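Local coordinates for polysaccharide deacetylase (Bacillus anthracis, PDB 2J13), which probably removes acetyl groups from amino sugars of bacterial cell-wall peptidoglycan, as a zinc-binding family 4 carbohydrate esterase, at residues P83-V88 with G107-N112; K55-T60 with Y233-L238. All coordinates share one frame; numbering follows the deposited sequence.

Contact 1 of 2, residues P83-V88 with G107-N112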
ATOM      1  N   PRO A  83      -0.014  10.987  -7.698  1.00 23.26           N
ATOM      2  CA  PRO A  83      -0.592  10.486  -6.459  1.00 23.24           C
ATOM      3  C   PRO A  83       0.023   9.156  -6.033  1.00 22.03           C
ATOM      4  O   PRO A  83       0.409   8.358  -6.867  1.00 22.05           O
ATOM      5  CB  PRO A  83      -2.056  10.275  -6.839  1.00 24.14           C
ATOM      6  CG  PRO A  83      -2.035   9.897  -8.249  1.00 24.29           C
ATOM      7  CD  PRO A  83      -0.875  10.680  -8.850  1.00 23.33           C
ATOM      8  N   ALA A  84       0.095   8.939  -4.726  1.00 21.13           N
ATOM      9  CA  ALA A  84       0.565   7.665  -4.189  1.00 19.78           C
ATOM     10  C   ALA A  84      -0.220   7.307  -2.942  1.00 19.74           C
ATOM     11  O   ALA A  84      -0.873   8.164  -2.329  1.00 19.45           O
ATOM     12  CB  ALA A  84       2.037   7.763  -3.857  1.00 20.48           C
ATOM     13  N   THR A  85      -0.193   6.023  -2.586  1.00 18.36           N
ATOM     14  CA  THR A  85      -0.651   5.564  -1.283  1.00 17.60           C
ATOM     15  C   THR A  85       0.593   5.186  -0.461  1.00 17.25           C
ATOM     16  O   THR A  85       1.462   4.454  -0.953  1.00 18.59           O
ATOM     17  CB  THR A  85      -1.645   4.372  -1.331  1.00 18.38           C
ATOM     18  OG1 THR A  85      -2.881   4.789  -1.924  1.00 20.95           O
ATOM     19  CG2 THR A  85      -1.932   3.817   0.085  1.00 17.87           C
ATOM     20  N   PHE A  86       0.645   5.677   0.778  1.00 16.93           N
ATOM     21  CA  PHE A  86       1.669   5.371   1.767  1.00 17.43           C
ATOM     22  C   PHE A  86       1.000   4.508   2.836  1.00 17.22           C
ATOM     23  O   PHE A  86       0.114   4.988   3.559  1.00 17.03           O
ATOM     24  CB  PHE A  86       2.208   6.652   2.408  1.00 18.99           C
ATOM     25  CG  PHE A  86       2.958   7.539   1.440  1.00 20.01           C
ATOM     26  CD1 PHE A  86       2.277   8.432   0.647  1.00 21.24           C
ATOM     27  CD2 PHE A  86       4.326   7.429   1.312  1.00 20.34           C
ATOM     28  CE1 PHE A  86       2.958   9.220  -0.273  1.00 21.67           C
ATOM     29  CE2 PHE A  86       5.031   8.251   0.403  1.00 19.93           C
ATOM     30  CZ  PHE A  86       4.316   9.152  -0.366  1.00 20.92           C
ATOM     31  N   PHE A  87       1.434   3.248   2.918  1.00 16.17           N
ATOM     32  CA  PHE A  87       0.934   2.302   3.912  1.00 16.05           C
ATOM     33  C   PHE A  87       1.778   2.443   5.147  1.00 16.75           C
ATOM     34  O   PHE A  87       2.931   2.062   5.143  1.00 19.63           O
ATOM     35  CB  PHE A  87       1.003   0.848   3.370  1.00 16.01           C
ATOM     36  CG  PHE A  87       0.022   0.583   2.299  1.00 15.29           C
ATOM     37  CD1 PHE A  87      -1.275   0.217   2.595  1.00 15.92           C
ATOM     38  CD2 PHE A  87       0.406   0.648   0.945  1.00 15.59           C
ATOM     39  CE1 PHE A  87      -2.211  -0.004   1.567  1.00 16.27           C
ATOM     40  CE2 PHE A  87      -0.538   0.457  -0.055  1.00 17.44           C
ATOM     41  CZ  PHE A  87      -1.849   0.101   0.262  1.00 17.27           C
ATOM     42  N   VAL A  88       1.204   3.023   6.199  1.00 17.13           N
ATOM     43  CA  VAL A  88       1.942   3.402   7.424  1.00 17.47           C
ATOM     44  C   VAL A  88       1.698   2.460   8.608  1.00 17.72           C
ATOM     45  O   VAL A  88       0.607   1.915   8.766  1.00 17.37           O
ATOM     46  CB  VAL A  88       1.609   4.877   7.863  1.00 18.73           C
ATOM     47  CG1 VAL A  88       1.931   5.844   6.696  1.00 18.33           C
ATOM     48  CG2 VAL A  88       0.159   4.979   8.307  1.00 18.49           C
ATOM     49  N   GLY A 107      -2.324  15.535  -1.158  1.00 28.75           N
ATOM     50  CA  GLY A 107      -3.199  14.812  -2.057  1.00 27.96           C
ATOM     51  C   GLY A 107      -2.981  13.310  -2.157  1.00 27.29           C
ATOM     52  O   GLY A 107      -3.458  12.682  -3.099  1.00 28.55           O
ATOM     53  N   HIS A 108      -2.285  12.738  -1.176  1.00 25.21           N
ATOM     54  CA  HIS A 108      -2.043  11.284  -1.177  1.00 23.61           C
ATOM     55  C   HIS A 108      -3.066  10.550  -0.316  1.00 23.83           C
ATOM     56  O   HIS A 108      -3.908  11.189   0.354  1.00 25.80           O
ATOM     57  CB  HIS A 108      -0.630  11.001  -0.740  1.00 23.42           C
ATOM     58  CG  HIS A 108       0.367  11.701  -1.591  1.00 22.23           C
ATOM     59  ND1 HIS A 108       0.506  11.435  -2.937  1.00 22.48           N
ATOM     60  CD2 HIS A 108       1.205  12.725  -1.314  1.00 24.28           C
ATOM     61  CE1 HIS A 108       1.425  12.238  -3.439  1.00 24.51           C
ATOM     62  NE2 HIS A 108       1.860  13.033  -2.480  1.00 24.77           N
ATOM     63  N   ILE A 109      -3.039   9.220  -0.389  1.00 21.72           N
ATOM     64  CA  ILE A 109      -3.913   8.391   0.453  1.00 20.71           C
ATOM     65  C   ILE A 109      -3.018   7.720   1.450  1.00 20.17           C
ATOM     66  O   ILE A 109      -1.938   7.229   1.074  1.00 19.87           O
ATOM     67  CB  ILE A 109      -4.648   7.356  -0.365  1.00 22.04           C
ATOM     68  CG1 ILE A 109      -5.584   8.055  -1.341  1.00 22.18           C
ATOM     69  CG2 ILE A 109      -5.371   6.361   0.545  1.00 22.17           C
ATOM     70  CD1 ILE A 109      -6.131   7.131  -2.384  1.00 25.11           C
ATOM     71  N   ILE A 110      -3.424   7.723   2.719  1.00 20.03           N
ATOM     72  CA  ILE A 110      -2.680   7.031   3.760  1.00 19.41           C
ATOM     73  C   ILE A 110      -3.355   5.680   3.994  1.00 19.02           C
ATOM     74  O   ILE A 110      -4.574   5.603   4.284  1.00 19.55           O
ATOM     75  CB  ILE A 110      -2.607   7.834   5.080  1.00 19.53           C
ATOM     76  CG1 ILE A 110      -2.007   9.225   4.844  1.00 19.31           C
ATOM     77  CG2 ILE A 110      -1.783   7.106   6.116  1.00 19.40           C
ATOM     78  CD1 ILE A 110      -2.186  10.113   6.100  1.00 22.51           C
ATOM     79  N   GLY A 111      -2.582   4.617   3.780  1.00 18.27           N
ATOM     80  CA  GLY A 111      -3.067   3.253   4.004  1.00 17.56           C
ATOM     81  C   GLY A 111      -2.592   2.684   5.321  1.00 17.15           C
ATOM     82  O   GLY A 111      -1.756   3.241   5.984  1.00 17.06           O
ATOM     83  N   ASN A 112      -3.124   1.512   5.641  1.00 16.56           N
ATOM     84  CA  ASN A 112      -2.935   0.842   6.898  1.00 16.68           C
ATOM     85  C   ASN A 112      -1.941  -0.319   6.755  1.00 15.94           C
ATOM     86  O   ASN A 112      -2.236  -1.283   6.024  1.00 17.26           O
ATOM     87  CB  ASN A 112      -4.288   0.325   7.364  1.00 17.07           C
ATOM     88  CG  ASN A 112      -4.295  -0.174   8.791  1.00 16.82           C
ATOM     89  OD1 ASN A 112      -3.305  -0.718   9.298  1.00 18.51           O
ATOM     90  ND2 ASN A 112      -5.449   0.022   9.472  1.00 17.53           N
TER

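Contact 2 of 2, residues K55-T60 with Y233-L238. With ZN (zinc ion), chain D.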
ATOM      1  N   LYS A  55      -3.582   1.920 -19.692  1.00 39.52           N
ATOM      2  CA  LYS A  55      -2.217   2.233 -19.284  1.00 37.70           C
ATOM      3  C   LYS A  55      -2.200   3.082 -18.008  1.00 34.54           C
ATOM      4  O   LYS A  55      -1.398   4.017 -17.873  1.00 33.86           O
ATOM      5  CB  LYS A  55      -1.445   2.952 -20.407  1.00 38.19           C
ATOM      6  CG  LYS A  55      -0.910   1.988 -21.464  1.00 40.14           C
ATOM      7  CD  LYS A  55       0.116   2.647 -22.419  1.00 40.21           C
ATOM      8  CE  LYS A  55       1.085   1.604 -22.989  1.00 42.32           C
ATOM      9  NZ  LYS A  55       2.126   2.220 -23.879  1.00 42.17           N
ATOM     10  N   ASP A  56      -3.073   2.735 -17.070  1.00 30.70           N
ATOM     11  CA  ASP A  56      -3.075   3.342 -15.727  1.00 28.87           C
ATOM     12  C   ASP A  56      -2.254   2.481 -14.799  1.00 26.86           C
ATOM     13  O   ASP A  56      -2.361   1.258 -14.818  1.00 26.32           O
ATOM     14  CB  ASP A  56      -4.504   3.441 -15.181  1.00 29.57           C
ATOM     15  CG  ASP A  56      -5.356   4.431 -15.943  1.00 32.18           C
ATOM     16  OD1 ASP A  56      -4.788   5.207 -16.727  1.00 34.71           O
ATOM     17  OD2 ASP A  56      -6.582   4.439 -15.751  1.00 36.18           O
ATOM     18  N   ILE A  57      -1.411   3.134 -14.006  1.00 24.93           N
ATOM     19  CA  ILE A  57      -0.557   2.475 -13.022  1.00 24.39           C
ATOM     20  C   ILE A  57      -0.635   3.195 -11.673  1.00 22.89           C
ATOM     21  O   ILE A  57      -1.121   4.314 -11.579  1.00 22.90           O
ATOM     22  CB  ILE A  57       0.867   2.339 -13.512  1.00 24.61           C
ATOM     23  CG1 ILE A  57       1.473   3.718 -13.840  1.00 25.96           C
ATOM     24  CG2 ILE A  57       0.900   1.364 -14.718  1.00 24.36           C
ATOM     25  CD1 ILE A  57       2.981   3.657 -14.253  1.00 25.95           C
ATOM     26  N   TYR A  58      -0.197   2.511 -10.612  1.00 20.94           N
ATOM     27  CA  TYR A  58      -0.493   2.929  -9.225  1.00 21.18           C
ATOM     28  C   TYR A  58       0.749   2.830  -8.362  1.00 20.10           C
ATOM     29  O   TYR A  58       1.224   1.752  -8.115  1.00 22.02           O
ATOM     30  CB  TYR A  58      -1.609   2.043  -8.652  1.00 22.25           C
ATOM     31  CG  TYR A  58      -2.795   1.986  -9.574  1.00 22.72           C
ATOM     32  CD1 TYR A  58      -3.793   2.934  -9.484  1.00 24.87           C
ATOM     33  CD2 TYR A  58      -2.886   1.020 -10.563  1.00 24.63           C
ATOM     34  CE1 TYR A  58      -4.886   2.922 -10.370  1.00 26.76           C
ATOM     35  CE2 TYR A  58      -3.971   0.992 -11.444  1.00 25.33           C
ATOM     36  CZ  TYR A  58      -4.956   1.962 -11.335  1.00 25.54           C
ATOM     37  OH  TYR A  58      -6.069   1.990 -12.159  1.00 28.09           O
ATOM     38  N   LEU A  59       1.264   3.977  -7.929  1.00 18.02           N
ATOM     39  CA  LEU A  59       2.434   4.044  -7.095  0.50 17.18           C
ATOM     40  C   LEU A  59       2.056   3.902  -5.614  1.00 17.84           C
ATOM     41  O   LEU A  59       1.138   4.588  -5.120  1.00 17.78           O
ATOM     42  CB  LEU A  59       3.134   5.373  -7.372  0.50 17.71           C
ATOM     43  CG  LEU A  59       4.417   5.680  -6.640  0.50 15.00           C
ATOM     44  CD1 LEU A  59       5.450   4.625  -6.968  0.50 16.00           C
ATOM     45  CD2 LEU A  59       4.958   7.082  -6.953  0.50 16.76           C
ATOM     46  N   THR A  60       2.793   3.045  -4.905  1.00 17.99           N
ATOM     47  CA  THR A  60       2.608   2.872  -3.475  1.00 16.57           C
ATOM     48  C   THR A  60       3.957   2.743  -2.793  1.00 17.03           C
ATOM     49  O   THR A  60       4.946   2.386  -3.435  1.00 17.38           O
ATOM     50  CB  THR A  60       1.760   1.635  -3.142  1.00 16.72           C
ATOM     51  OG1 THR A  60       2.508   0.438  -3.411  1.00 17.82           O
ATOM     52  CG2 THR A  60       0.441   1.638  -3.897  1.00 16.81           C
ATOM     53  N   TYR A 233       1.866   6.043 -20.112  1.00 27.42           N
ATOM     54  CA  TYR A 233       1.272   5.661 -18.820  1.00 27.16           C
ATOM     55  C   TYR A 233       0.723   6.844 -18.052  1.00 26.61           C
ATOM     56  O   TYR A 233       1.232   7.966 -18.130  1.00 26.33           O
ATOM     57  CB  TYR A 233       2.278   4.900 -17.957  1.00 27.89           C
ATOM     58  CG  TYR A 233       2.560   3.523 -18.472  1.00 27.66           C
ATOM     59  CD1 TYR A 233       1.791   2.435 -18.056  1.00 29.52           C
ATOM     60  CD2 TYR A 233       3.576   3.290 -19.365  1.00 29.51           C
ATOM     61  CE1 TYR A 233       2.032   1.169 -18.522  1.00 33.18           C
ATOM     62  CE2 TYR A 233       3.838   2.012 -19.836  1.00 29.45           C
ATOM     63  CZ  TYR A 233       3.039   0.953 -19.412  1.00 30.64           C
ATOM     64  OH  TYR A 233       3.267  -0.318 -19.841  1.00 31.83           O
ATOM     65  N   HIS A 234      -0.315   6.570 -17.272  1.00 27.14           N
ATOM     66  CA  HIS A 234      -0.939   7.563 -16.403  1.00 27.69           C
ATOM     67  C   HIS A 234      -0.866   7.051 -14.981  1.00 26.91           C
ATOM     68  O   HIS A 234      -1.242   5.922 -14.737  1.00 26.90           O
ATOM     69  CB  HIS A 234      -2.411   7.720 -16.771  1.00 29.70           C
ATOM     70  CG  HIS A 234      -2.639   7.926 -18.241  1.00 33.53           C
ATOM     71  ND1 HIS A 234      -3.618   7.258 -18.948  1.00 37.33           N
ATOM     72  CD2 HIS A 234      -1.964   8.674 -19.142  1.00 36.93           C
ATOM     73  CE1 HIS A 234      -3.550   7.606 -20.222  1.00 37.98           C
ATOM     74  NE2 HIS A 234      -2.556   8.465 -20.368  1.00 37.80           N
ATOM     75  N   PHE A 235      -0.415   7.898 -14.073  1.00 26.21           N
ATOM     76  CA  PHE A 235      -0.327   7.556 -12.650  1.00 25.69           C
ATOM     77  C   PHE A 235      -1.603   7.947 -11.934  1.00 26.14           C
ATOM     78  O   PHE A 235      -1.976   9.139 -11.906  1.00 27.48           O
ATOM     79  CB  PHE A 235       0.849   8.279 -12.013  1.00 26.32           C
ATOM     80  CG  PHE A 235       2.176   7.748 -12.420  1.00 26.67           C
ATOM     81  CD1 PHE A 235       2.840   8.241 -13.544  1.00 26.06           C
ATOM     82  CD2 PHE A 235       2.789   6.780 -11.661  1.00 25.90           C
ATOM     83  CE1 PHE A 235       4.073   7.771 -13.900  1.00 26.76           C
ATOM     84  CE2 PHE A 235       4.053   6.280 -12.017  1.00 27.45           C
ATOM     85  CZ  PHE A 235       4.690   6.782 -13.145  1.00 27.65           C
ATOM     86  N   LYS A 236      -2.238   6.958 -11.320  1.00 25.31           N
ATOM     87  CA  LYS A 236      -3.542   7.096 -10.719  1.00 26.42           C
ATOM     88  C   LYS A 236      -3.524   6.658  -9.247  1.00 25.57           C
ATOM     89  O   LYS A 236      -2.525   6.117  -8.759  1.00 24.24           O
ATOM     90  CB  LYS A 236      -4.547   6.262 -11.515  1.00 27.36           C
ATOM     91  CG  LYS A 236      -4.625   6.583 -13.016  1.00 30.71           C
ATOM     92  CD  LYS A 236      -5.363   7.878 -13.243  1.00 35.50           C
ATOM     93  CE  LYS A 236      -6.265   7.820 -14.437  1.00 39.49           C
ATOM     94  NZ  LYS A 236      -7.400   6.873 -14.224  1.00 41.44           N
ATOM     95  N   SER A 237      -4.627   6.910  -8.554  1.00 25.92           N
ATOM     96  CA  SER A 237      -4.766   6.537  -7.140  1.00 25.12           C
ATOM     97  C   SER A 237      -5.490   5.219  -6.973  1.00 24.95           C
ATOM     98  O   SER A 237      -6.147   4.736  -7.888  1.00 26.78           O
ATOM     99  CB  SER A 237      -5.562   7.591  -6.390  1.00 26.03           C
ATOM    100  OG  SER A 237      -6.941   7.403  -6.656  1.00 27.05           O
ATOM    101  N   LEU A 238      -5.401   4.644  -5.776  1.00 23.87           N
ATOM    102  CA  LEU A 238      -6.109   3.394  -5.486  1.00 24.31           C
ATOM    103  C   LEU A 238      -7.632   3.597  -5.513  1.00 25.65           C
ATOM    104  O   LEU A 238      -8.348   2.684  -5.851  1.00 27.51           O
ATOM    105  CB  LEU A 238      -5.666   2.787  -4.167  1.00 24.21           C
ATOM    106  CG  LEU A 238      -4.217   2.299  -4.141  1.00 21.75           C
ATOM    107  CD1 LEU A 238      -3.929   1.644  -2.800  1.00 22.94           C
ATOM    108  CD2 LEU A 238      -3.930   1.296  -5.281  1.00 24.04           C
TER
HETATM  109 ZN    ZN D1238      -5.486   6.524 -17.987  1.00 45.84          ZN
HETATM  110  O   HOH W   1      -1.431   5.058  -6.248  1.00 21.63           O
HETATM  111  O   HOH W   2       0.199   6.560  -8.890  1.00 22.35           O
HETATM  112  O   HOH W   3      -6.981   8.361 -18.435  1.00 47.35           O
HETATM  113  O   HOH W   4      -6.351   5.156 -19.581  1.00 52.57           O

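Contact 1 of 2, residues P83-V88 with G107-N112
The Phe86 ring turns its edge onto a face of the His108 imidazole, an edge-to-face pair with planes at 77° and Phe86 CE1 3.8 Å from His108 CG. At its own edge the imidazole accepts the backbone N-H of Ala84, with Ala84 N 3.1 Å from His108 ND1, somewhat out of the ring plane. That bond and the Phe86 edge together probably set how the imidazole is turned. On the other face of the sheet, the Phe87 ring has Thr85 CG2 over one face, while Phe87 CD1 lies 3.8 Å from Gly111 CA.

These are neighbouring parallel strands of the NodB fold, a distorted beta/alpha barrel, joined by a beta-alpha-beta crossover that includes helices 90-95 and 97-105. The ladder runs from Ile109 N on Ala84 O to Val88 N on Gly111 O. Its shortest rung, Gly111 N to Phe86 O at 2.7 Å, has the donor 42° above the carbonyl plane.

Val88, Ile110 and Phe86 face helix 97-105, with Ile139 of helix 125-143 also touching Val88 and Ile110. Thr85 turns to Ile109 instead: OG1, beside its own backbone N (chi1 -67°), comes to 3.5 Å from Ile109 CB. The second strand leads straight to the zinc ligand His113, and its last residue, Asn112, is held by Ser114 N on OD1 and by Leu132 O on ND2. Val88 CG2 meets Ile110 CG2 at 3.6 Å.

Contact 2 of 2, residues K55-T60 with Y233-L238
Asp56 and His234 share one zinc ion: Asp56 OD1 binds it at 1.9 Å and His234 ND1 at 2.2 Å, and two waters add to the shell. Asp56 OD1 lies in the plane of the imidazole, off its edge, and the carboxylate is turned 56° against that ring. The metal, not a hydrogen bond, draws the two together.

One step out, Lys236 curls back, bent at three successive torsions, and its NZ forms a salt bridge to Asp56 OD2 at 3.0 Å from 62° above the carboxylate plane. In the NodB fold, parallel pairing of the last barrel strand, 234-236, with the first, 56-63, sets both ligands on one face of the sheet, through His234 N on Lys55 O, Ile57 N on His234 O and Lys236 N on Ile57 O. On the opposite face, Ile57 CD1 makes a CH-pi contact over the Phe235 ring, 3.9 Å from its centroid, while CG2 meets Tyr233 CD1. Leu228 of helix 217-230 packs on all three side chains.

Beyond Lys236 the strands part, and one water bridges Leu59 N, at 3.0 Å, to Lys236 O; a second links Lys236 O with Leu59 O. Tyr58 CE1 comes 3.3 Å from Ser237 O, at the edge of the tyrosine ring, where Ser237 N-caps helix 238-243. With OD1 on zinc and OD2 facing the ammonium, both Asp56 oxygens meet positive charge, which probably keeps the carboxylate ionised.

The centres of contacts 1 and 2 lie about 13 Å apart in one parallel sheet. Strand 56-63 begins in contact 2 and continues beside strand 84-88 of contact 1, with a probable hydrogen bond from Thr85 N to Leu59 O where they meet; Leu238 also packs against Thr85. Strands 234-236 and 84-88 use successive parts of the same edge of strand 56-63, while 207-210 pairs along its other edge. In sequence contact 1 is nested within the long loop that contact 2 closes, so late strand 234-236 returns to early strand 56-63. Zinc sites differ too: contact 2 holds its own, while contact 1 leads toward the His113-His117 site, which is probably the catalytic one.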